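Two-domain protein containing predicted PHP-like metal-dependent phosphoesterase (PDB 3E38) probably acts as a metal-dependent phosphoesterase of the PHP family, binding zinc ions in one domain and carrying a second, Ig-like domain. Local coordinates at residues 112-117 with 124-129; 186-191 with 231-236; 242-247 with 328-333. One frame throughout, in Å; residues are numbered along the deposited sequence.

Contact 1: residues 112-117 with 124-129; sequences NPLEQK and REAKKQ
L114 and E125 bring the two backbones closest, CA to CA 5.9 Å, where the 3-10 turn 112-114 meets the last turns of helix 119-128; no hydrogen bond joins the segments. E125 carries much of the contact. Its CG, beside the backbone N at chi1 -64°, lies 3.1 Å from P113 O, and the bend at chi2 (-67°) turns OE1 back to 3.6 Å from P113 CB. Q116, also bent at chi2, returns to the same carbonyl oxygen with a nearly straight hydrogen bond, NE2 to P113 O 2.7 Å; the oxygen lies in the Q116 amide plane, which is 29° from that of the E125 carboxylate. The Q129 and P113 side chains cross at about a right angle, Q129 NE2 lying 3.9 Å from both P113 CG and L114 CD1; that amide is fixed by S109 and D110, bonded through OE1 and NE2. On the buried side L114 CD2 packs on A126 CB at 4.2 Å, and both side chains also rest on A105 of strand 102-106. The arrangement is a strand-to-helix connection folded back on the helix it leads into, packed on the sheet of the metal-binding domain, with the L114 side chain about 8 Å from that of the zinc ligand E93.

Contact 2: residues 186-191 with 231-236; sequences NLTMIG and DNRRTA
T235 OG1 donates to M189 O at 2.7 Å, meeting a lone pair in the carbonyl plane, and it also accepts a hydrogen bond from a water. That water accepts from M189 N and donates to R233 O as well as to T235 OG1, so one molecule joins both backbones where no direct backbone bond links them. The hydroxyl is put there by a chi1 of 64°, which sets OG1 between the backbone N and the carbonyl carbon and leaves CG2 facing T188. The two threonine side chains cross at about a right angle, methyl to methyl, with T188 CG2 and T235 CG2 3.5 Å apart. T188 OG1 is bonded to L230 O, near the end of helix 223-231, and R233 CG passes 3.3 Å from this T188 OG1.

Beyond the threonines the contact opens towards solvent. R233 bends at chi3 (-59°) and runs across N186, whose OD1 lies over one face of the guanidinium; OD1 approaches R233 CD at 3.0 Å, and the neighbouring NE is not angled for a hydrogen bond. A second water lies in the guanidinium plane at its edge, accepting from R233 NH1 at 3.0 Å and donating to N186 O at 2.9 Å.

R233, with positive phi, is the C' residue of the Schellman motif that ends helix 223-231, and N186, also with positive phi, follows helix 176-185. Two helix ends thus lie together where strands 188-192 and 235-239 begin. M189, a selenomethionine, packs on helix 176-185, I190 and T235 rest on L230 of helix 223-231, and strand 188-192 pairs in parallel with strand 165-170.

Contact 3: residues 242-247 with 328-333; sequences LLIGRE and NFIVAP
L243 CD2 lies over one face of the F329 ring in a CH-pi contact, 4.2 Å from the centroid and displaced toward the rim, while L243 CB comes to CE1 of the same ring. Both side chains point the same way from a short parallel beta ladder that pairs L243 with F329 and I244 with I330, joining strand 242-244 of the large mixed sheet to the Ig-like domain. Chi1 of -172° swings L243 CG anti to its backbone N, and CD2 then lies over the CE1-CZ side of the ring; F253 of helix 247-257 touches both residues. The ladder's other face holds I244 and I330 side by side, CG1 of I244 and CB of I330 4.2 Å apart, with Y174 packed on both. L242 CD2 closes on N328 CB at 3.8 Å; the N328 amide itself is bonded to E241, V281 and K283. Three backbone bonds join the segments: L243 N to N328 O, 2.9 Å; I330 N to L243 O, the most bent at 141°; and G245 N to I330 O, 3.0 Å. Past G245 the strand bonds end, but the chains stay close: V331 CA meets G245 O at 3.3 Å in a CA-H...O contact, V331 CG1 packs against E247 CA and CB, and a water accepts from E247 N and donates to V331 O, both at 2.9 Å.

Contacts 2 and 3 are buried and adjoin, their centres 12 Å apart, whereas contact 1 is partly buried on the far side of the metal-binding domain, about 33 Å from contact 3 between centres. Strands 235-239 and 242-244, neighbours in the mixed sheet, run from one to the other, and R246 NH2 probably hydrogen-bonds L187 O between them, while the selenium of M189 packs on G245. Chemistry follows place: contact 3 uses direct parallel strand pairing across the domain junction, contact 2 relies on a threonine hydroxyl and bridging waters near two helix ends, and contact 1, a local turn-on-helix packing, has no hydrogen bond across its segments.

Contact 1: residues 112-117 with 124-129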
ATOM      1  N   ASN B 112      36.440  -2.863  21.905  1.00 28.27           N
ATOM      2  CA  ASN B 112      37.152  -1.884  22.748  1.00 27.78           C
ATOM      3  C   ASN B 112      38.547  -1.479  22.285  1.00 29.25           C
ATOM      4  O   ASN B 112      38.906  -0.306  22.329  1.00 31.53           O
ATOM      5  CB  ASN B 112      37.235  -2.398  24.169  1.00 26.53           C
ATOM      6  CG  ASN B 112      35.940  -2.226  24.899  1.00 27.80           C
ATOM      7  OD1 ASN B 112      35.167  -1.334  24.565  1.00 21.26           O
ATOM      8  ND2 ASN B 112      35.701  -3.054  25.906  1.00 24.59           N
ATOM      9  N   PRO B 113      39.347  -2.454  21.883  1.00 28.70           N
ATOM     10  CA  PRO B 113      40.701  -2.120  21.481  1.00 30.84           C
ATOM     11  C   PRO B 113      40.774  -1.248  20.243  1.00 27.94           C
ATOM     12  O   PRO B 113      41.845  -0.722  19.940  1.00 27.53           O
ATOM     13  CB  PRO B 113      41.326  -3.505  21.181  1.00 31.86           C
ATOM     14  CG  PRO B 113      40.564  -4.441  21.986  1.00 30.71           C
ATOM     15  CD  PRO B 113      39.185  -3.896  22.135  1.00 26.69           C
ATOM     16  N   LEU B 114      39.651  -1.122  19.526  1.00 30.16           N
ATOM     17  CA  LEU B 114      39.636  -0.299  18.284  1.00 32.43           C
ATOM     18  C   LEU B 114      39.675   1.225  18.588  1.00 32.19           C
ATOM     19  O   LEU B 114      39.942   2.072  17.733  1.00 35.93           O
ATOM     20  CB  LEU B 114      38.475  -0.651  17.347  1.00 31.80           C
ATOM     21  CG  LEU B 114      38.678  -1.906  16.507  1.00 30.44           C
ATOM     22  CD1 LEU B 114      39.056  -3.133  17.384  1.00 23.85           C
ATOM     23  CD2 LEU B 114      37.415  -2.156  15.633  1.00 23.20           C
ATOM     24  N   GLU B 115      39.464   1.548  19.845  1.00 33.40           N
ATOM     25  CA  GLU B 115      39.530   2.938  20.274  1.00 31.97           C
ATOM     26  C   GLU B 115      40.993   3.279  20.491  1.00 30.73           C
ATOM     27  O   GLU B 115      41.581   2.882  21.478  1.00 31.47           O
ATOM     28  CB  GLU B 115      38.721   3.149  21.537  1.00 31.03           C
ATOM     29  CG  GLU B 115      38.629   4.579  21.937  1.00 36.12           C
ATOM     30  CD  GLU B 115      37.754   4.797  23.167  1.00 46.99           C
ATOM     31  OE1 GLU B 115      37.085   3.854  23.641  1.00 48.91           O
ATOM     32  OE2 GLU B 115      37.725   5.937  23.649  1.00 59.40           O
ATOM     33  N   GLN B 116      41.587   3.951  19.516  1.00 31.27           N
ATOM     34  CA  GLN B 116      43.012   4.350  19.594  1.00 31.19           C
ATOM     35  C   GLN B 116      43.170   5.749  19.094  1.00 29.97           C
ATOM     36  O   GLN B 116      42.369   6.225  18.327  1.00 32.25           O
ATOM     37  CB  GLN B 116      43.918   3.437  18.784  1.00 30.28           C
ATOM     38  CG  GLN B 116      43.838   1.981  19.140  1.00 32.42           C
ATOM     39  CD  GLN B 116      44.345   1.683  20.530  1.00 35.50           C
ATOM     40  OE1 GLN B 116      45.229   2.363  21.017  1.00 35.60           O
ATOM     41  NE2 GLN B 116      43.807   0.640  21.162  1.00 30.86           N
ATOM     42  N   LYS B 117      44.223   6.408  19.514  1.00 31.55           N
ATOM     43  CA  LYS B 117      44.429   7.782  19.096  1.00 33.74           C
ATOM     44  C   LYS B 117      44.640   7.845  17.599  1.00 32.06           C
ATOM     45  O   LYS B 117      43.930   8.525  16.906  1.00 32.61           O
ATOM     46  CB  LYS B 117      45.619   8.403  19.820  1.00 34.78           C
ATOM     47  CG  LYS B 117      45.668   9.920  19.632  1.00 41.42           C
ATOM     48  CD  LYS B 117      46.635  10.620  20.564  1.00 45.61           C
ATOM     49  CE  LYS B 117      46.541  12.129  20.367  1.00 52.12           C
ATOM     50  NZ  LYS B 117      47.327  12.911  21.373  1.00 54.37           N
ATOM     51  N   ARG B 124      45.171  -1.638  13.250  1.00 31.42           N
ATOM     52  CA  ARG B 124      46.125  -2.708  13.683  1.00 29.38           C
ATOM     53  C   ARG B 124      45.493  -3.644  14.703  1.00 27.48           C
ATOM     54  O   ARG B 124      45.769  -4.817  14.694  1.00 33.85           O
ATOM     55  CB  ARG B 124      47.460  -2.158  14.205  1.00 28.50           C
ATOM     56  N   GLU B 125      44.607  -3.133  15.542  1.00 27.79           N
ATOM     57  CA  GLU B 125      43.889  -3.956  16.524  1.00 27.34           C
ATOM     58  C   GLU B 125      42.839  -4.852  15.861  1.00 31.26           C
ATOM     59  O   GLU B 125      42.657  -6.016  16.233  1.00 32.90           O
ATOM     60  CB  GLU B 125      43.172  -3.063  17.543  1.00 29.79           C
ATOM     61  CG  GLU B 125      44.130  -2.234  18.397  1.00 36.98           C
ATOM     62  CD  GLU B 125      44.957  -3.109  19.327  1.00 41.71           C
ATOM     63  OE1 GLU B 125      44.496  -4.242  19.615  1.00 41.75           O
ATOM     64  OE2 GLU B 125      46.037  -2.655  19.776  1.00 36.74           O
ATOM     65  N   ALA B 126      42.111  -4.272  14.900  1.00 30.70           N
ATOM     66  CA  ALA B 126      41.087  -4.997  14.189  1.00 29.49           C
ATOM     67  C   ALA B 126      41.781  -6.105  13.412  1.00 31.04           C
ATOM     68  O   ALA B 126      41.351  -7.260  13.418  1.00 32.40           O
ATOM     69  CB  ALA B 126      40.272  -4.068  13.264  1.00 33.16           C
ATOM     70  N   LYS B 127      42.896  -5.763  12.794  1.00 29.49           N
ATOM     71  CA  LYS B 127      43.667  -6.723  12.013  1.00 29.41           C
ATOM     72  C   LYS B 127      44.141  -7.875  12.873  1.00 31.36           C
ATOM     73  O   LYS B 127      44.127  -9.055  12.508  1.00 31.31           O
ATOM     74  CB  LYS B 127      44.927  -6.041  11.472  1.00 33.24           C
ATOM     75  CG  LYS B 127      45.810  -6.960  10.642  1.00 31.21           C
ATOM     76  CD  LYS B 127      44.971  -7.668   9.662  1.00 40.06           C
ATOM     77  CE  LYS B 127      45.730  -8.277   8.557  1.00 46.25           C
ATOM     78  NZ  LYS B 127      44.690  -8.762   7.582  1.00 50.91           N
ATOM     79  N   LYS B 128      44.587  -7.473  14.042  1.00 30.39           N
ATOM     80  CA  LYS B 128      45.134  -8.393  15.025  1.00 31.72           C
ATOM     81  C   LYS B 128      44.087  -9.406  15.387  1.00 30.63           C
ATOM     82  O   LYS B 128      44.388 -10.542  15.704  1.00 32.77           O
ATOM     83  CB  LYS B 128      45.585  -7.608  16.260  1.00 34.48           C
ATOM     84  CG  LYS B 128      46.220  -8.399  17.342  1.00 40.45           C
ATOM     85  CD  LYS B 128      46.705  -7.475  18.475  1.00 45.66           C
ATOM     86  CE  LYS B 128      47.088  -8.290  19.738  1.00 46.97           C
ATOM     87  NZ  LYS B 128      47.306  -7.455  20.945  1.00 49.97           N
ATOM     88  N   GLN B 129      42.836  -8.993  15.320  1.00 27.21           N
ATOM     89  CA  GLN B 129      41.732  -9.894  15.649  1.00 25.60           C
ATOM     90  C   GLN B 129      41.338 -10.667  14.404  1.00 25.23           C
ATOM     91  O   GLN B 129      40.421 -11.457  14.415  1.00 26.38           O
ATOM     92  CB  GLN B 129      40.527  -9.128  16.193  1.00 25.18           C
ATOM     93  CG  GLN B 129      40.831  -8.382  17.458  1.00 26.27           C
ATOM     94  CD  GLN B 129      39.631  -7.733  18.054  1.00 33.83           C
ATOM     95  OE1 GLN B 129      38.505  -8.192  17.855  1.00 23.39           O
ATOM     96  NE2 GLN B 129      39.855  -6.653  18.812  1.00 30.63           N
TER

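Contact 2: residues 186-191 with 231-236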
ATOM      1  N   ASN B 186      40.434  -7.066  -6.664  1.00 37.77           N
ATOM      2  CA  ASN B 186      39.930  -8.374  -6.221  1.00 37.04           C
ATOM      3  C   ASN B 186      39.289  -8.377  -4.835  1.00 36.53           C
ATOM      4  O   ASN B 186      39.595  -9.221  -3.990  1.00 34.13           O
ATOM      5  CB  ASN B 186      41.072  -9.397  -6.229  1.00 38.16           C
ATOM      6  CG  ASN B 186      40.562 -10.826  -6.190  1.00 39.20           C
ATOM      7  OD1 ASN B 186      39.415 -11.095  -6.546  1.00 49.60           O
ATOM      8  ND2 ASN B 186      41.404 -11.745  -5.764  1.00 35.37           N
ATOM      9  N   LEU B 187      38.390  -7.429  -4.610  1.00 35.07           N
ATOM     10  CA  LEU B 187      37.755  -7.288  -3.319  1.00 33.78           C
ATOM     11  C   LEU B 187      36.307  -7.718  -3.361  1.00 34.37           C
ATOM     12  O   LEU B 187      35.683  -7.874  -4.421  1.00 37.47           O
ATOM     13  CB  LEU B 187      37.835  -5.837  -2.834  1.00 32.05           C
ATOM     14  CG  LEU B 187      39.238  -5.220  -2.784  1.00 31.11           C
ATOM     15  CD1 LEU B 187      39.215  -3.725  -2.849  1.00 17.99           C
ATOM     16  CD2 LEU B 187      39.958  -5.660  -1.531  1.00 32.51           C
ATOM     17  N   THR B 188      35.789  -7.871  -2.156  1.00 30.88           N
ATOM     18  CA  THR B 188      34.387  -8.274  -1.928  1.00 29.82           C
ATOM     19  C   THR B 188      33.462  -7.081  -2.021  1.00 28.94           C
ATOM     20  O   THR B 188      33.655  -6.123  -1.307  1.00 31.12           O
ATOM     21  CB  THR B 188      34.250  -8.947  -0.587  1.00 28.09           C
ATOM     22  OG1 THR B 188      35.117 -10.085  -0.603  1.00 26.80           O
ATOM     23  CG2 THR B 188      32.795  -9.382  -0.295  1.00 28.72           C
HETATM   24  N   MSE B 189      32.491  -7.144  -2.943  1.00 27.82           N
HETATM   25  CA  MSE B 189      31.486  -6.076  -3.096  1.00 27.22           C
HETATM   26  C   MSE B 189      30.443  -6.264  -2.025  1.00 29.48           C
HETATM   27  O   MSE B 189      29.901  -7.350  -1.858  1.00 27.36           O
HETATM   28  CB  MSE B 189      30.827  -6.101  -4.467  1.00 24.45           C
HETATM   29  CG  MSE B 189      31.824  -5.956  -5.599  1.00 32.00           C
HETATM   30 SE   MSE B 189      30.884  -5.869  -7.236  0.75 34.59          SE
HETATM   31  CE  MSE B 189      32.432  -6.323  -8.428  1.00 19.38           C
ATOM     32  N   ILE B 190      30.241  -5.180  -1.293  1.00 30.91           N
ATOM     33  CA  ILE B 190      29.341  -5.114  -0.149  1.00 28.74           C
ATOM     34  C   ILE B 190      28.186  -4.141  -0.305  1.00 26.82           C
ATOM     35  O   ILE B 190      28.303  -3.079  -0.876  1.00 23.13           O
ATOM     36  CB  ILE B 190      30.087  -4.701   1.151  1.00 28.47           C
ATOM     37  CG1 ILE B 190      31.144  -5.713   1.550  1.00 29.53           C
ATOM     38  CG2 ILE B 190      29.080  -4.609   2.349  1.00 24.66           C
ATOM     39  CD1 ILE B 190      30.579  -7.034   2.058  1.00 29.18           C
ATOM     40  N   GLY B 191      27.066  -4.500   0.291  1.00 26.98           N
ATOM     41  CA  GLY B 191      25.942  -3.588   0.308  1.00 26.44           C
ATOM     42  C   GLY B 191      25.226  -3.609   1.640  1.00 29.67           C
ATOM     43  O   GLY B 191      24.833  -4.664   2.138  1.00 30.35           O
ATOM     44  N   ASP B 231      35.347 -14.023   2.333  1.00 34.98           N
ATOM     45  CA  ASP B 231      36.789 -14.097   2.108  1.00 32.92           C
ATOM     46  C   ASP B 231      37.062 -14.368   0.669  1.00 32.41           C
ATOM     47  O   ASP B 231      38.137 -14.026   0.117  1.00 33.15           O
ATOM     48  CB  ASP B 231      37.456 -15.203   2.934  1.00 32.10           C
ATOM     49  CG  ASP B 231      37.587 -14.841   4.391  1.00 35.89           C
ATOM     50  OD1 ASP B 231      37.486 -13.645   4.722  1.00 39.53           O
ATOM     51  OD2 ASP B 231      37.832 -15.753   5.205  1.00 42.38           O
ATOM     52  N   ASN B 232      36.070 -14.987   0.069  1.00 30.97           N
ATOM     53  CA  ASN B 232      36.169 -15.480  -1.302  1.00 32.14           C
ATOM     54  C   ASN B 232      35.338 -14.693  -2.287  1.00 30.68           C
ATOM     55  O   ASN B 232      35.105 -15.132  -3.396  1.00 32.87           O
ATOM     56  CB  ASN B 232      35.806 -16.964  -1.310  1.00 31.48           C
ATOM     57  CG  ASN B 232      36.893 -17.823  -0.693  1.00 37.30           C
ATOM     58  OD1 ASN B 232      38.024 -17.884  -1.218  1.00 34.55           O
ATOM     59  ND2 ASN B 232      36.567 -18.515   0.397  1.00 26.10           N
ATOM     60  N   ARG B 233      34.892 -13.534  -1.820  1.00 30.87           N
ATOM     61  CA  ARG B 233      34.087 -12.551  -2.575  1.00 31.56           C
ATOM     62  C   ARG B 233      32.787 -13.066  -3.195  1.00 32.16           C
ATOM     63  O   ARG B 233      32.326 -12.574  -4.236  1.00 37.36           O
ATOM     64  CB  ARG B 233      34.948 -11.966  -3.682  1.00 31.18           C
ATOM     65  CG  ARG B 233      36.356 -11.598  -3.224  1.00 36.37           C
ATOM     66  CD  ARG B 233      37.284 -11.573  -4.431  1.00 41.19           C
ATOM     67  NE  ARG B 233      37.300 -12.882  -5.092  1.00 47.15           N
ATOM     68  CZ  ARG B 233      38.117 -13.895  -4.783  1.00 43.89           C
ATOM     69  NH1 ARG B 233      39.021 -13.781  -3.813  1.00 41.93           N
ATOM     70  NH2 ARG B 233      38.032 -15.040  -5.454  1.00 34.55           N
ATOM     71  N   ARG B 234      32.213 -14.044  -2.523  1.00 32.25           N
ATOM     72  CA  ARG B 234      30.993 -14.729  -2.961  1.00 30.53           C
ATOM     73  C   ARG B 234      29.777 -14.016  -2.404  1.00 30.28           C
ATOM     74  O   ARG B 234      29.020 -14.493  -1.547  1.00 31.20           O
ATOM     75  CB  ARG B 234      31.048 -16.207  -2.581  1.00 30.48           C
ATOM     76  CG  ARG B 234      30.487 -17.083  -3.671  1.00 35.14           C
ATOM     77  CD  ARG B 234      30.538 -18.554  -3.341  1.00 37.73           C
ATOM     78  NE  ARG B 234      31.888 -19.043  -3.059  1.00 36.75           N
ATOM     79  CZ  ARG B 234      32.326 -19.404  -1.859  1.00 35.27           C
ATOM     80  NH1 ARG B 234      31.536 -19.332  -0.791  1.00 26.61           N
ATOM     81  NH2 ARG B 234      33.562 -19.855  -1.729  1.00 30.23           N
ATOM     82  N   THR B 235      29.653 -12.816  -2.956  1.00 32.53           N
ATOM     83  CA  THR B 235      28.605 -11.823  -2.646  1.00 27.96           C
ATOM     84  C   THR B 235      28.089 -11.106  -3.878  1.00 30.22           C
ATOM     85  O   THR B 235      28.680 -11.134  -4.975  1.00 30.63           O
ATOM     86  CB  THR B 235      29.166 -10.672  -1.748  1.00 26.96           C
ATOM     87  OG1 THR B 235      30.184  -9.940  -2.477  1.00 29.01           O
ATOM     88  CG2 THR B 235      29.802 -11.208  -0.422  1.00 22.54           C
ATOM     89  N   ALA B 236      26.977 -10.437  -3.643  1.00 28.89           N
ATOM     90  CA  ALA B 236      26.345  -9.494  -4.588  1.00 28.87           C
ATOM     91  C   ALA B 236      25.568  -8.509  -3.760  1.00 31.80           C
ATOM     92  O   ALA B 236      24.890  -8.894  -2.793  1.00 30.90           O
ATOM     93  CB  ALA B 236      25.420 -10.192  -5.594  1.00 27.75           C
TER
HETATM   94  O   HOH W   1      39.311 -11.416  -2.065  1.00 47.85           O
HETATM   95  O   HOH W   2      32.227  -9.612  -4.496  1.00 29.47           O

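Contact 3: residues 242-247 with 328-333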
ATOM      1  N   LEU B 242      18.627  -2.852  -8.354  1.00 28.59           N
ATOM      2  CA  LEU B 242      19.910  -3.346  -8.862  1.00 30.29           C
ATOM      3  C   LEU B 242      20.489  -4.513  -8.023  1.00 33.12           C
ATOM      4  O   LEU B 242      20.254  -4.639  -6.803  1.00 33.30           O
ATOM      5  CB  LEU B 242      20.933  -2.210  -8.950  1.00 25.86           C
ATOM      6  CG  LEU B 242      20.580  -0.915  -9.667  1.00 28.56           C
ATOM      7  CD1 LEU B 242      21.801  -0.007  -9.587  1.00 30.83           C
ATOM      8  CD2 LEU B 242      20.157  -1.192 -11.130  1.00 24.33           C
ATOM      9  N   LEU B 243      21.182  -5.403  -8.722  1.00 31.10           N
ATOM     10  CA  LEU B 243      21.917  -6.470  -8.076  1.00 31.83           C
ATOM     11  C   LEU B 243      23.286  -6.333  -8.683  1.00 33.92           C
ATOM     12  O   LEU B 243      23.457  -6.347  -9.892  1.00 33.44           O
ATOM     13  CB  LEU B 243      21.304  -7.852  -8.292  1.00 34.34           C
ATOM     14  CG  LEU B 243      21.943  -8.974  -7.466  1.00 31.49           C
ATOM     15  CD1 LEU B 243      21.537  -8.835  -5.986  1.00 43.24           C
ATOM     16  CD2 LEU B 243      21.531 -10.323  -7.988  1.00 33.90           C
ATOM     17  N   ILE B 244      24.258  -6.114  -7.814  1.00 35.12           N
ATOM     18  CA  ILE B 244      25.615  -5.823  -8.227  1.00 34.30           C
ATOM     19  C   ILE B 244      26.603  -6.907  -7.831  1.00 36.51           C
ATOM     20  O   ILE B 244      26.687  -7.305  -6.675  1.00 38.26           O
ATOM     21  CB  ILE B 244      26.034  -4.490  -7.592  1.00 35.00           C
ATOM     22  CG1 ILE B 244      24.945  -3.439  -7.881  1.00 35.68           C
ATOM     23  CG2 ILE B 244      27.445  -4.068  -8.087  1.00 22.64           C
ATOM     24  CD1 ILE B 244      24.704  -2.422  -6.793  1.00 25.83           C
ATOM     25  N   GLY B 245      27.353  -7.376  -8.813  1.00 34.39           N
ATOM     26  CA  GLY B 245      28.346  -8.412  -8.562  1.00 36.52           C
ATOM     27  C   GLY B 245      29.135  -8.900  -9.766  1.00 35.20           C
ATOM     28  O   GLY B 245      28.958  -8.442 -10.878  1.00 34.62           O
ATOM     29  N   ARG B 246      30.027  -9.845  -9.527  1.00 37.20           N
ATOM     30  CA  ARG B 246      30.807 -10.413 -10.620  1.00 37.30           C
ATOM     31  C   ARG B 246      29.928 -11.300 -11.490  1.00 37.25           C
ATOM     32  O   ARG B 246      29.058 -12.055 -11.046  1.00 37.37           O
ATOM     33  CB  ARG B 246      32.052 -11.150 -10.132  1.00 39.37           C
ATOM     34  CG  ARG B 246      33.117 -10.214  -9.616  1.00 35.83           C
ATOM     35  CD  ARG B 246      34.452 -10.905  -9.335  1.00 29.77           C
ATOM     36  NE  ARG B 246      35.365  -9.972  -8.669  1.00 23.36           N
ATOM     37  CZ  ARG B 246      35.178  -9.503  -7.436  1.00 37.11           C
ATOM     38  NH1 ARG B 246      34.088  -9.841  -6.740  1.00 32.89           N
ATOM     39  NH2 ARG B 246      36.029  -8.649  -6.921  1.00 34.90           N
ATOM     40  N   GLU B 247      30.172 -11.134 -12.764  1.00 36.66           N
ATOM     41  CA  GLU B 247      29.461 -11.849 -13.806  1.00 36.58           C
ATOM     42  C   GLU B 247      29.423 -13.352 -13.590  1.00 33.44           C
ATOM     43  O   GLU B 247      28.443 -14.010 -13.902  1.00 30.77           O
ATOM     44  CB  GLU B 247      30.141 -11.590 -15.147  1.00 35.61           C
ATOM     45  CG  GLU B 247      29.553 -12.450 -16.204  1.00 43.49           C
ATOM     46  CD  GLU B 247      30.254 -12.324 -17.499  1.00 49.80           C
ATOM     47  OE1 GLU B 247      31.335 -11.706 -17.533  1.00 58.15           O
ATOM     48  OE2 GLU B 247      29.724 -12.856 -18.481  1.00 64.97           O
ATOM     49  N   ASN B 328      19.735  -4.495 -15.042  1.00 28.43           N
ATOM     50  CA  ASN B 328      19.813  -4.200 -13.611  1.00 30.23           C
ATOM     51  C   ASN B 328      20.667  -5.213 -12.838  1.00 30.86           C
ATOM     52  O   ASN B 328      20.699  -5.219 -11.626  1.00 34.77           O
ATOM     53  CB  ASN B 328      18.420  -4.041 -12.976  1.00 28.13           C
ATOM     54  CG  ASN B 328      17.581  -5.278 -13.053  1.00 26.76           C
ATOM     55  OD1 ASN B 328      17.578  -5.940 -14.064  1.00 27.65           O
ATOM     56  ND2 ASN B 328      16.766  -5.546 -11.998  1.00 32.53           N
ATOM     57  N   PHE B 329      21.332  -6.083 -13.581  1.00 31.63           N
ATOM     58  CA  PHE B 329      22.324  -7.030 -13.022  1.00 29.65           C
ATOM     59  C   PHE B 329      23.670  -6.482 -13.412  1.00 32.79           C
ATOM     60  O   PHE B 329      24.236  -6.832 -14.462  1.00 32.65           O
ATOM     61  CB  PHE B 329      22.141  -8.439 -13.544  1.00 30.36           C
ATOM     62  CG  PHE B 329      21.161  -9.270 -12.720  1.00 32.01           C
ATOM     63  CD1 PHE B 329      20.155  -8.663 -11.998  1.00 21.33           C
ATOM     64  CD2 PHE B 329      21.249 -10.651 -12.706  1.00 36.32           C
ATOM     65  CE1 PHE B 329      19.274  -9.417 -11.268  1.00 33.68           C
ATOM     66  CE2 PHE B 329      20.367 -11.413 -11.968  1.00 35.86           C
ATOM     67  CZ  PHE B 329      19.380 -10.800 -11.258  1.00 33.43           C
ATOM     68  N   ILE B 330      24.183  -5.618 -12.538  1.00 33.66           N
ATOM     69  CA  ILE B 330      25.413  -4.859 -12.808  1.00 34.23           C
ATOM     70  C   ILE B 330      26.680  -5.652 -12.558  1.00 35.85           C
ATOM     71  O   ILE B 330      26.976  -6.022 -11.423  1.00 32.68           O
ATOM     72  CB  ILE B 330      25.464  -3.575 -12.003  1.00 33.76           C
ATOM     73  CG1 ILE B 330      24.156  -2.774 -12.179  1.00 31.62           C
ATOM     74  CG2 ILE B 330      26.700  -2.779 -12.430  1.00 33.98           C
ATOM     75  CD1 ILE B 330      23.853  -2.323 -13.650  1.00 22.61           C
ATOM     76  N   VAL B 331      27.428  -5.871 -13.644  1.00 32.80           N
ATOM     77  CA  VAL B 331      28.638  -6.689 -13.614  1.00 31.38           C
ATOM     78  C   VAL B 331      29.907  -5.819 -13.649  1.00 35.78           C
ATOM     79  O   VAL B 331      31.028  -6.249 -13.334  1.00 38.38           O
ATOM     80  CB  VAL B 331      28.597  -7.786 -14.752  1.00 33.08           C
ATOM     81  CG1 VAL B 331      27.307  -8.666 -14.614  1.00 28.63           C
ATOM     82  CG2 VAL B 331      28.745  -7.184 -16.202  1.00 24.76           C
ATOM     83  N   ALA B 332      29.678  -4.579 -14.022  1.00 36.38           N
ATOM     84  CA  ALA B 332      30.691  -3.520 -14.081  1.00 36.60           C
ATOM     85  C   ALA B 332      29.963  -2.172 -14.096  1.00 35.96           C
ATOM     86  O   ALA B 332      28.790  -2.105 -14.455  1.00 37.22           O
ATOM     87  CB  ALA B 332      31.601  -3.648 -15.329  1.00 34.19           C
ATOM     88  N   PRO B 333      30.637  -1.100 -13.684  1.00 34.49           N
ATOM     89  CA  PRO B 333      29.952   0.170 -13.814  1.00 34.00           C
ATOM     90  C   PRO B 333      29.313   0.319 -15.188  1.00 35.72           C
ATOM     91  O   PRO B 333      29.943   0.055 -16.222  1.00 30.43           O
ATOM     92  CB  PRO B 333      31.098   1.202 -13.686  1.00 33.25           C
ATOM     93  CG  PRO B 333      32.159   0.533 -12.969  1.00 31.88           C
ATOM     94  CD  PRO B 333      32.065  -0.931 -13.367  1.00 35.62           C
TER
HETATM   95  O   HOH W   3      31.916  -8.989 -13.462  1.00 37.04           O